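Local coordinates for calcium-binding EF hand family protein (Arabidopsis thaliana, PDB 6YIG) that binds calcium through an EF-hand in its N-terminal EH domain and probably acts as an adaptor protein in endocytosis with the TPLATE complex, at residues Gly35-Ser40 and Asn69-Val74; Asp25-Gly30 and Ser59-Arg64; Met10-Ala15 and Ile100-Ile105; Ala15-Ala20 and Gln65-Ser70. One frame throughout, in Å; residues are numbered along the deposited sequence. Where two conformers were deposited one is given.

The four contacts build one EH domain outward from its core. Contacts 1 and 4, with centres about 8 Å apart, share N69 and S70 on helix 64-78: one brings helix 30-37 to it, the other helix 12-20, and the aromatic residues F36, Y16 and F67 run between them. Contact 2 is the two-stranded link between the calcium and sodium loops; its centre lies about 9 Å from that of contact 4, and I28 packs on F17 and F67. Contact 3 lays the chain after helix 85-93 over the start of helix 12-20, about 8 Å from contact 4 and about 17 Å from contact 2 (centres), away from the ion sites. Y16 ties contact 4 to contact 3 through P103.

Contact 1 of 4, residues Gly35-Ser40 and Asn69-Val74; sequences GFFQGS and NSLRLV
This is buried packing near the middle of the EH domain, where F36 and F37 of helix 30-37 and S40 of the following turn meet S70, L71 and V74 of helix 64-78. No hydrogen bond crosses between G35-S40 and N69-V74; methyl groups and one hydroxyl pack against two aromatic rings. L71 supplies one methyl to both phenylalanines: its CD2 lies near the ring plane at the edge of F36, 3.8 Å from CE2, and equally at the edge of F37, 3.9 Å from CE1. The two rings reach this methyl by different rotations. F36 swings CG opposite its amide nitrogen (chi1 180°), whereas F37 sets CG opposite the carbonyl carbon (chi1 -72°), which brings F36 CD2 3.5 Å above the plane of the F37 ring. S70 OG sits at the edge of F37, 3.4 Å from CZ, and hydrogen-bonds to F67 O. V74 extends the patch: CG2 approaches F37 CE1 obliquely at 3.7 Å, while CG1 faces S40 CB more loosely at 4.2 Å. S40 closes a type I beta turn from F37. Its OG and backbone N both bond to F37 O, at 2.8 and 3.0 Å, and OG is also bonded to L42 N, so the buried hydroxyl is satisfied by the turn and the residues just after it. L47 of helix 44-54 touches F37, A20 and Y16 of helix 12-20 lie against F36, and P103, in the chain after helix 85-93, packs on L71 and V74.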
# COMPACT_ATOMS: atom_id res chain seq x y z
N GLY A 35 -10.61 5.27 -0.93
CA GLY A 35 -10.70 6.49 -0.15
C GLY A 35 -9.37 6.87 0.46
O GLY A 35 -8.99 8.04 0.48
N PHE A 36 -8.64 5.87 0.97
CA PHE A 36 -7.36 6.13 1.63
C PHE A 36 -6.34 6.68 0.64
O PHE A 36 -5.67 7.68 0.92
CB PHE A 36 -6.86 4.84 2.28
CG PHE A 36 -5.54 5.00 2.98
CD1 PHE A 36 -5.46 5.60 4.21
CD2 PHE A 36 -4.38 4.57 2.39
CE1 PHE A 36 -4.23 5.75 4.85
CE2 PHE A 36 -3.17 4.74 3.01
CZ PHE A 36 -3.10 5.31 4.24
N PHE A 37 -6.24 6.07 -0.53
CA PHE A 37 -5.20 6.47 -1.47
C PHE A 37 -5.55 7.70 -2.27
O PHE A 37 -4.71 8.18 -3.04
CB PHE A 37 -4.85 5.29 -2.37
CG PHE A 37 -4.07 4.21 -1.64
CD1 PHE A 37 -2.91 4.53 -0.96
CD2 PHE A 37 -4.50 2.90 -1.62
CE1 PHE A 37 -2.19 3.56 -0.24
CE2 PHE A 37 -3.77 1.92 -0.94
CZ PHE A 37 -2.63 2.26 -0.25
N GLN A 38 -6.74 8.27 -2.07
CA GLN A 38 -6.98 9.61 -2.60
C GLN A 38 -6.02 10.62 -1.99
O GLN A 38 -5.81 11.68 -2.57
CB GLN A 38 -8.43 10.00 -2.37
CG GLN A 38 -9.36 9.34 -3.37
CD GLN A 38 -10.73 9.97 -3.39
OE1 GLN A 38 -11.57 9.68 -2.54
NE2 GLN A 38 -10.97 10.84 -4.38
N GLY A 39 -5.39 10.29 -0.87
CA GLY A 39 -4.37 11.14 -0.30
C GLY A 39 -2.95 10.88 -0.76
O GLY A 39 -2.01 11.48 -0.24
N SER A 40 -2.77 10.03 -1.78
CA SER A 40 -1.43 9.62 -2.17
C SER A 40 -0.80 10.47 -3.26
O SER A 40 0.41 10.37 -3.47
CB SER A 40 -1.46 8.17 -2.69
OG SER A 40 -2.09 8.13 -3.94
N ASN A 69 2.24 -4.00 1.78
CA ASN A 69 2.88 -4.05 0.47
C ASN A 69 2.33 -2.99 -0.47
O ASN A 69 3.08 -2.38 -1.24
CB ASN A 69 2.73 -5.43 -0.16
CG ASN A 69 3.67 -6.46 0.46
OD1 ASN A 69 4.72 -6.12 1.00
ND2 ASN A 69 3.29 -7.71 0.38
N SER A 70 1.02 -2.72 -0.41
CA SER A 70 0.50 -1.63 -1.25
C SER A 70 1.08 -0.29 -0.83
O SER A 70 1.30 0.58 -1.67
CB SER A 70 -1.03 -1.59 -1.23
OG SER A 70 -1.57 -0.98 -0.06
N LEU A 71 1.32 -0.10 0.46
CA LEU A 71 1.96 1.12 0.95
C LEU A 71 3.39 1.24 0.42
O LEU A 71 3.84 2.33 0.03
CB LEU A 71 1.96 1.13 2.48
CG LEU A 71 0.59 1.38 3.14
CD1 LEU A 71 0.72 1.10 4.66
CD2 LEU A 71 0.02 2.75 2.86
N ARG A 72 4.12 0.11 0.40
CA ARG A 72 5.48 0.12 -0.12
C ARG A 72 5.49 0.47 -1.60
O ARG A 72 6.34 1.24 -2.05
CB ARG A 72 6.16 -1.24 0.10
CG ARG A 72 6.39 -1.57 1.55
CD ARG A 72 7.03 -2.95 1.75
NE ARG A 72 7.27 -3.15 3.18
CZ ARG A 72 6.49 -3.88 3.98
NH1 ARG A 72 5.45 -4.55 3.52
NH2 ARG A 72 6.76 -3.93 5.27
N LEU A 73 4.58 -0.10 -2.37
CA LEU A 73 4.51 0.23 -3.79
C LEU A 73 4.15 1.69 -3.98
O LEU A 73 4.65 2.33 -4.92
CB LEU A 73 3.52 -0.69 -4.47
CG LEU A 73 3.96 -2.14 -4.58
CD1 LEU A 73 2.81 -3.01 -5.08
CD2 LEU A 73 5.19 -2.29 -5.45
N VAL A 74 3.27 2.23 -3.13
CA VAL A 74 2.95 3.66 -3.19
C VAL A 74 4.19 4.50 -2.94
O VAL A 74 4.44 5.48 -3.65
CB VAL A 74 1.80 4.02 -2.23
CG1 VAL A 74 1.71 5.52 -2.03
CG2 VAL A 74 0.50 3.44 -2.74

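Contact 2 of 4, residues Asp25-Gly30 and Ser59-Arg64; sequences DGRISG and SGFLDR. With NA (sodium ion), chain C; CA (calcium ion), chain B.
R27 lays its side chain over F61, touching L62 only at its base. CB is near L62 O, at 3.9 Å, and also touches F61 CD2; CG carries the chain on to CD. CD comes over the ring of F61, 4.0 Å from its CG, and the bend at chi3 (-67°) turns the guanidinium flat against that ring. NE is 3.7 Å from F61 CD2, and CZ stands 3.8 Å from the ring centroid; with the two planes only 6° apart, this is a flat cation-pi stack. NH1 lies over the CD1-CE1 side of the ring and NH2 over the CE2-CZ side. In the guanidinium plane, NE and NH2 both bond to D25 OD2, at 3.1 and 3.0 Å, from the same face of the carboxylate, NE from well above its plane; this salt bridge fixes the rotation of the group on F61. The backbone next to it is the short antiparallel link that joins paired EF-hand loops: I28 and L62 form a hydrogen-bonded pair, with I28 N to L62 O and L62 N to I28 O each 2.8 Å. One residue from this pair in each segment, a carbonyl turns to an ion, R27 O to calcium and F61 O to sodium. D25 OD1 also binds calcium while accepting from R27 N in an Asx turn, with D21, D23 and E32 as further ligands. S59 OG binds sodium and accepts from F61 N in an ST turn.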
# COMPACT_ATOMS: atom_id res chain seq x y z
N ASP A 25 -12.78 -4.18 10.56
CA ASP A 25 -12.92 -5.62 10.36
C ASP A 25 -11.58 -6.29 10.09
O ASP A 25 -11.56 -7.51 9.90
CB ASP A 25 -13.93 -5.92 9.24
CG ASP A 25 -13.40 -5.66 7.87
OD1 ASP A 25 -12.39 -4.94 7.72
OD2 ASP A 25 -14.04 -6.16 6.90
N GLY A 26 -10.48 -5.55 10.17
CA GLY A 26 -9.15 -6.11 10.03
C GLY A 26 -8.73 -6.36 8.61
O GLY A 26 -7.71 -7.01 8.39
N ARG A 27 -9.50 -5.86 7.65
CA ARG A 27 -9.21 -5.98 6.23
C ARG A 27 -9.42 -4.63 5.56
O ARG A 27 -10.26 -3.84 6.00
CB ARG A 27 -10.15 -6.99 5.54
CG ARG A 27 -10.27 -8.36 6.19
CD ARG A 27 -11.34 -9.16 5.44
NE ARG A 27 -12.67 -8.60 5.61
CZ ARG A 27 -13.78 -9.17 5.15
NH1 ARG A 27 -13.71 -10.32 4.50
NH2 ARG A 27 -14.97 -8.60 5.36
N ILE A 28 -8.68 -4.37 4.48
CA ILE A 28 -8.89 -3.16 3.69
C ILE A 28 -9.69 -3.56 2.45
O ILE A 28 -9.20 -4.28 1.57
CB ILE A 28 -7.59 -2.45 3.30
CG1 ILE A 28 -6.69 -2.21 4.51
CG2 ILE A 28 -7.92 -1.14 2.56
CD1 ILE A 28 -7.37 -1.50 5.67
N SER A 29 -10.92 -3.08 2.39
CA SER A 29 -11.78 -3.32 1.25
C SER A 29 -11.40 -2.42 0.08
O SER A 29 -10.64 -1.45 0.23
CB SER A 29 -13.23 -3.06 1.61
OG SER A 29 -13.40 -1.66 1.80
N GLY A 30 -11.92 -2.76 -1.10
CA GLY A 30 -11.69 -1.90 -2.26
C GLY A 30 -12.08 -0.46 -2.01
O GLY A 30 -11.34 0.47 -2.34
N SER A 59 -9.51 -11.63 -3.57
CA SER A 59 -10.71 -11.69 -2.76
C SER A 59 -11.45 -10.37 -2.66
O SER A 59 -12.58 -10.35 -2.17
CB SER A 59 -10.35 -12.14 -1.35
OG SER A 59 -9.59 -11.12 -0.71
N GLY A 60 -10.83 -9.27 -3.05
CA GLY A 60 -11.42 -7.96 -2.88
C GLY A 60 -11.04 -7.28 -1.59
O GLY A 60 -11.54 -6.18 -1.31
N PHE A 61 -10.20 -7.91 -0.79
CA PHE A 61 -9.78 -7.35 0.47
C PHE A 61 -8.27 -7.53 0.60
O PHE A 61 -7.71 -8.52 0.14
CB PHE A 61 -10.44 -8.05 1.66
CG PHE A 61 -11.93 -7.90 1.69
CD1 PHE A 61 -12.73 -8.79 1.01
CD2 PHE A 61 -12.52 -6.86 2.38
CE1 PHE A 61 -14.09 -8.66 1.03
CE2 PHE A 61 -13.87 -6.71 2.40
CZ PHE A 61 -14.66 -7.62 1.73
N LEU A 62 -7.64 -6.58 1.26
CA LEU A 62 -6.23 -6.67 1.60
C LEU A 62 -6.09 -6.99 3.08
O LEU A 62 -6.67 -6.31 3.93
CB LEU A 62 -5.50 -5.37 1.32
CG LEU A 62 -5.67 -4.78 -0.08
CD1 LEU A 62 -4.88 -3.47 -0.15
CD2 LEU A 62 -5.27 -5.75 -1.18
N ASP A 63 -5.30 -8.02 3.40
CA ASP A 63 -4.92 -8.18 4.79
C ASP A 63 -3.77 -7.23 5.13
O ASP A 63 -3.37 -6.37 4.33
CB ASP A 63 -4.60 -9.65 5.09
CG ASP A 63 -3.43 -10.17 4.32
OD1 ASP A 63 -2.66 -9.39 3.77
OD2 ASP A 63 -3.27 -11.42 4.27
N ARG A 64 -3.25 -7.35 6.34
CA ARG A 64 -2.21 -6.42 6.78
C ARG A 64 -0.99 -6.49 5.87
O ARG A 64 -0.46 -5.46 5.44
CB ARG A 64 -1.81 -6.74 8.22
CG ARG A 64 -0.80 -5.80 8.81
CD ARG A 64 -0.42 -6.22 10.23
NE ARG A 64 -1.57 -6.20 11.12
CZ ARG A 64 -1.95 -5.16 11.85
NH1 ARG A 64 -1.27 -4.02 11.79
NH2 ARG A 64 -3.01 -5.25 12.64
NA NA C . -7.31 -10.56 -0.76
CA CA B . -12.24 -2.85 6.61
O HOH W 1 -13.51 -4.10 5.06
O HOH W 2 -13.77 -5.06 -2.14
O HOH W 3 -7.98 -11.54 1.60
O HOH W 4 -5.12 -11.12 -0.55

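Contact 3 of 4, residues Met10-Ala15 and Ile100-Ile105; sequences MDQFEA and IPPPKI
The start of helix 12-20 is covered here by the proline-rich chain after helix 85-93, with Q12 and F13 packed against P102. F13 does most of the touching. A chi1 of -72° keeps its CG beside the backbone N and carries the ring out from the helix to the tail. P102 CB stands over one face, 4.0 Å from the ring centroid and 14° off the normal, a CH-pi contact, while P102 CD comes within 3.8 Å of F13 CE2. At the ring edge, F13 CZ meets I100 O at 3.6 Å. Q12 adds its aliphatic part: CB and CG both lie 3.8 Å from P102 CG, and the bend at chi2 leads the amide away from the tail. D11 caps the helix, with OD1 accepting from E14 N at 3.0 Å from above the carboxylate plane. R72 of helix 64-78 makes a cation-pi contact with F13, and P103 O is bonded to Y16 OH. No hydrogen bond joins the two segments themselves. P101 and P102 have extended, polyproline-II-like backbones, and their CH-pi proline-aromatic contact lays the C-terminal tail back on helix 12-20, consistent with the folded-back tail of other EH domains.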
# COMPACT_ATOMS: atom_id res chain seq x y z
N MET A 10 7.12 5.23 16.33
CA MET A 10 5.79 4.71 16.03
C MET A 10 5.77 3.98 14.69
O MET A 10 6.40 4.41 13.72
CB MET A 10 4.77 5.86 16.00
CG MET A 10 3.34 5.40 15.72
SD MET A 10 2.19 6.71 15.26
CE MET A 10 2.62 7.00 13.55
N ASP A 11 5.01 2.89 14.64
CA ASP A 11 4.86 2.06 13.44
C ASP A 11 3.88 2.75 12.51
O ASP A 11 2.65 2.70 12.69
CB ASP A 11 4.40 0.66 13.85
CG ASP A 11 4.36 -0.30 12.69
OD1 ASP A 11 4.25 0.14 11.53
OD2 ASP A 11 4.44 -1.52 12.95
N GLN A 12 4.42 3.38 11.46
CA GLN A 12 3.60 4.15 10.55
C GLN A 12 2.79 3.26 9.62
O GLN A 12 1.70 3.64 9.20
CB GLN A 12 4.48 5.10 9.74
CG GLN A 12 3.72 6.03 8.83
CD GLN A 12 2.70 6.89 9.56
OE1 GLN A 12 1.49 6.72 9.40
NE2 GLN A 12 3.19 7.80 10.39
N PHE A 13 3.32 2.08 9.26
CA PHE A 13 2.52 1.14 8.47
C PHE A 13 1.26 0.76 9.24
O PHE A 13 0.15 0.80 8.71
CB PHE A 13 3.33 -0.11 8.11
CG PHE A 13 4.39 0.13 7.07
CD1 PHE A 13 4.11 0.04 5.73
CD2 PHE A 13 5.69 0.43 7.45
CE1 PHE A 13 5.08 0.23 4.79
CE2 PHE A 13 6.67 0.62 6.49
CZ PHE A 13 6.36 0.54 5.16
N GLU A 14 1.43 0.39 10.51
CA GLU A 14 0.27 0.03 11.31
C GLU A 14 -0.69 1.21 11.47
O GLU A 14 -1.91 1.04 11.44
CB GLU A 14 0.72 -0.49 12.68
CG GLU A 14 -0.46 -0.86 13.57
CD GLU A 14 -0.05 -1.53 14.86
OE1 GLU A 14 1.07 -1.27 15.35
OE2 GLU A 14 -0.87 -2.31 15.39
N ALA A 15 -0.15 2.42 11.68
CA ALA A 15 -1.01 3.58 11.84
C ALA A 15 -1.84 3.81 10.59
O ALA A 15 -3.03 4.12 10.67
CB ALA A 15 -0.17 4.81 12.16
N ILE A 100 11.97 -0.17 2.29
CA ILE A 100 11.07 0.79 1.67
C ILE A 100 10.33 1.54 2.76
O ILE A 100 9.61 0.91 3.57
CB ILE A 100 10.09 0.11 0.70
CG1 ILE A 100 10.86 -0.66 -0.37
CG2 ILE A 100 9.14 1.16 0.10
CD1 ILE A 100 9.94 -1.50 -1.27
N PRO A 101 10.47 2.86 2.85
CA PRO A 101 9.75 3.64 3.86
C PRO A 101 8.25 3.61 3.64
O PRO A 101 7.77 3.33 2.53
CB PRO A 101 10.29 5.07 3.67
CG PRO A 101 11.51 4.95 2.86
CD PRO A 101 11.37 3.71 2.03
N PRO A 102 7.47 3.92 4.67
CA PRO A 102 6.05 4.15 4.45
C PRO A 102 5.84 5.40 3.62
O PRO A 102 6.66 6.33 3.65
CB PRO A 102 5.49 4.30 5.87
CG PRO A 102 6.62 4.74 6.68
CD PRO A 102 7.88 4.18 6.06
N PRO A 103 4.75 5.47 2.87
CA PRO A 103 4.51 6.61 1.98
C PRO A 103 3.99 7.83 2.73
O PRO A 103 3.75 7.80 3.95
CB PRO A 103 3.46 6.05 1.01
CG PRO A 103 2.66 5.09 1.89
CD PRO A 103 3.68 4.45 2.77
N LYS A 104 3.84 8.93 1.99
CA LYS A 104 3.21 10.15 2.48
C LYS A 104 1.76 10.15 2.01
O LYS A 104 1.50 10.14 0.81
CB LYS A 104 3.95 11.39 1.96
CG LYS A 104 5.37 11.50 2.46
CD LYS A 104 5.41 11.78 3.97
CE LYS A 104 6.82 12.05 4.49
NZ LYS A 104 7.71 10.85 4.43
N ILE A 105 0.83 10.20 2.95
CA ILE A 105 -0.60 10.14 2.64
C ILE A 105 -1.27 11.33 3.30
O ILE A 105 -1.23 11.47 4.53
CB ILE A 105 -1.25 8.83 3.11
CG1 ILE A 105 -0.49 7.63 2.58
CG2 ILE A 105 -2.71 8.79 2.67
CD1 ILE A 105 -0.74 7.32 1.12

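Contact 4 of 4, residues Ala15-Ala20 and Gln65-Ser70; sequences AYFKRA and QNFYNS
F67 of helix 64-78 pushes its ring into the side of helix 12-20, against Y16, F17 and A20, and this is the tight, buried half of the contact. Its CE2 lies 3.6 Å from F17 CA, close to the helix backbone itself, and its CZ touches A20 CB at 3.7 Å. A20 presents only its CB to the ring. Y16 meets F67 CE2 through its backbone C, at 3.9 Å, and its CB; its ring leads away, and its OH is bonded to P103 O. F17 meets the same ring from beside it: F67 CD2 sits near the plane at the edge of F17, 3.6 Å from CD1. The rings are oblique to each other, with centroids 5.8 Å apart and planes at 39°. Both phenylalanines carry CG opposite their own amide nitrogen (chi1 near -175°), which sends each ring out from its helix to meet the other. I28 of strand 28-29 touches F17, A20 and F67, so the apolar core continues to the link between the ion loops; the side chain of F17 is about 7 Å from the calcium ion. Toward the solvent side the packing thins. Y68, partly exposed, turns its edge to F17, with CE1 3.9 Å from F17 CB, and its OH is bonded to R64 NH1. The segment axes stay 10.4 Å apart at closest approach and cross at 108°, a gap bridged by aromatic rings. With no hydrogen bond between the segments, the contact rests on apolar burial and the fit of F67 beside F17 and A20, which probably fixes how the helices meet.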
# COMPACT_ATOMS: atom_id res chain seq x y z
N ALA A 15 -0.15 2.42 11.68
CA ALA A 15 -1.01 3.58 11.84
C ALA A 15 -1.84 3.81 10.59
O ALA A 15 -3.03 4.12 10.67
CB ALA A 15 -0.17 4.81 12.16
N TYR A 16 -1.23 3.65 9.41
CA TYR A 16 -1.98 3.80 8.17
C TYR A 16 -3.04 2.71 8.02
O TYR A 16 -4.13 2.97 7.55
CB TYR A 16 -1.03 3.78 6.97
CG TYR A 16 -0.30 5.05 6.66
CD1 TYR A 16 -0.87 6.30 6.87
CD2 TYR A 16 0.96 5.02 6.10
CE1 TYR A 16 -0.20 7.48 6.53
CE2 TYR A 16 1.65 6.19 5.77
CZ TYR A 16 1.06 7.42 5.99
OH TYR A 16 1.69 8.61 5.68
N PHE A 17 -2.70 1.46 8.38
CA PHE A 17 -3.66 0.37 8.31
C PHE A 17 -4.88 0.67 9.18
O PHE A 17 -6.02 0.48 8.75
CB PHE A 17 -2.93 -0.92 8.75
CG PHE A 17 -3.73 -2.20 8.64
CD1 PHE A 17 -4.27 -2.62 7.44
CD2 PHE A 17 -3.83 -3.04 9.73
CE1 PHE A 17 -4.96 -3.80 7.34
CE2 PHE A 17 -4.52 -4.24 9.65
CZ PHE A 17 -5.10 -4.61 8.43
N LYS A 18 -4.65 1.15 10.40
CA LYS A 18 -5.75 1.48 11.30
C LYS A 18 -6.57 2.64 10.76
O LYS A 18 -7.80 2.63 10.86
CB LYS A 18 -5.20 1.80 12.70
CG LYS A 18 -4.71 0.60 13.49
CD LYS A 18 -4.03 1.04 14.79
N ARG A 19 -5.93 3.64 10.12
CA ARG A 19 -6.70 4.74 9.55
C ARG A 19 -7.51 4.28 8.34
O ARG A 19 -8.63 4.76 8.12
CB ARG A 19 -5.80 5.90 9.14
CG ARG A 19 -6.61 7.17 8.72
CD ARG A 19 -7.31 7.86 9.91
NE ARG A 19 -8.26 8.90 9.50
N ALA A 20 -6.95 3.39 7.53
CA ALA A 20 -7.64 2.95 6.33
C ALA A 20 -8.81 2.02 6.63
O ALA A 20 -9.76 1.97 5.85
CB ALA A 20 -6.64 2.25 5.40
N GLN A 65 -0.50 -7.70 5.62
CA GLN A 65 0.67 -7.85 4.76
C GLN A 65 0.40 -7.23 3.40
O GLN A 65 1.25 -6.52 2.85
CB GLN A 65 1.01 -9.34 4.63
CG GLN A 65 2.15 -9.62 3.70
CD GLN A 65 2.20 -11.08 3.28
OE1 GLN A 65 1.47 -11.51 2.38
NE2 GLN A 65 3.06 -11.84 3.94
N ASN A 66 -0.77 -7.53 2.82
CA ASN A 66 -1.08 -7.02 1.49
C ASN A 66 -1.13 -5.49 1.49
O ASN A 66 -0.72 -4.83 0.51
CB ASN A 66 -2.46 -7.50 1.00
CG ASN A 66 -2.65 -9.00 0.93
OD1 ASN A 66 -3.80 -9.47 1.09
ND2 ASN A 66 -1.61 -9.76 0.61
N PHE A 67 -1.74 -4.92 2.52
CA PHE A 67 -1.86 -3.48 2.60
C PHE A 67 -0.51 -2.83 2.83
O PHE A 67 -0.20 -1.80 2.22
CB PHE A 67 -2.85 -3.06 3.69
CG PHE A 67 -3.09 -1.58 3.74
CD1 PHE A 67 -3.77 -0.94 2.73
CD2 PHE A 67 -2.60 -0.82 4.79
CE1 PHE A 67 -3.97 0.45 2.78
CE2 PHE A 67 -2.80 0.55 4.84
CZ PHE A 67 -3.50 1.17 3.85
N TYR A 68 0.31 -3.42 3.70
CA TYR A 68 1.65 -2.87 3.86
C TYR A 68 2.41 -2.92 2.55
O TYR A 68 3.15 -1.98 2.21
CB TYR A 68 2.43 -3.60 4.95
CG TYR A 68 2.03 -3.39 6.40
CD1 TYR A 68 0.83 -2.80 6.77
CD2 TYR A 68 2.85 -3.87 7.39
CE1 TYR A 68 0.48 -2.69 8.10
CE2 TYR A 68 2.52 -3.76 8.71
CZ TYR A 68 1.33 -3.15 9.06
OH TYR A 68 1.03 -3.06 10.42
N ASN A 69 2.24 -4.00 1.78
CA ASN A 69 2.88 -4.05 0.47
C ASN A 69 2.33 -2.99 -0.47
O ASN A 69 3.08 -2.38 -1.24
CB ASN A 69 2.73 -5.43 -0.16
CG ASN A 69 3.67 -6.46 0.46
OD1 ASN A 69 4.72 -6.12 1.00
ND2 ASN A 69 3.29 -7.71 0.38
N SER A 70 1.02 -2.72 -0.41
CA SER A 70 0.50 -1.63 -1.25
C SER A 70 1.08 -0.29 -0.83
O SER A 70 1.30 0.58 -1.67
CB SER A 70 -1.03 -1.59 -1.23
OG SER A 70 -1.57 -0.98 -0.06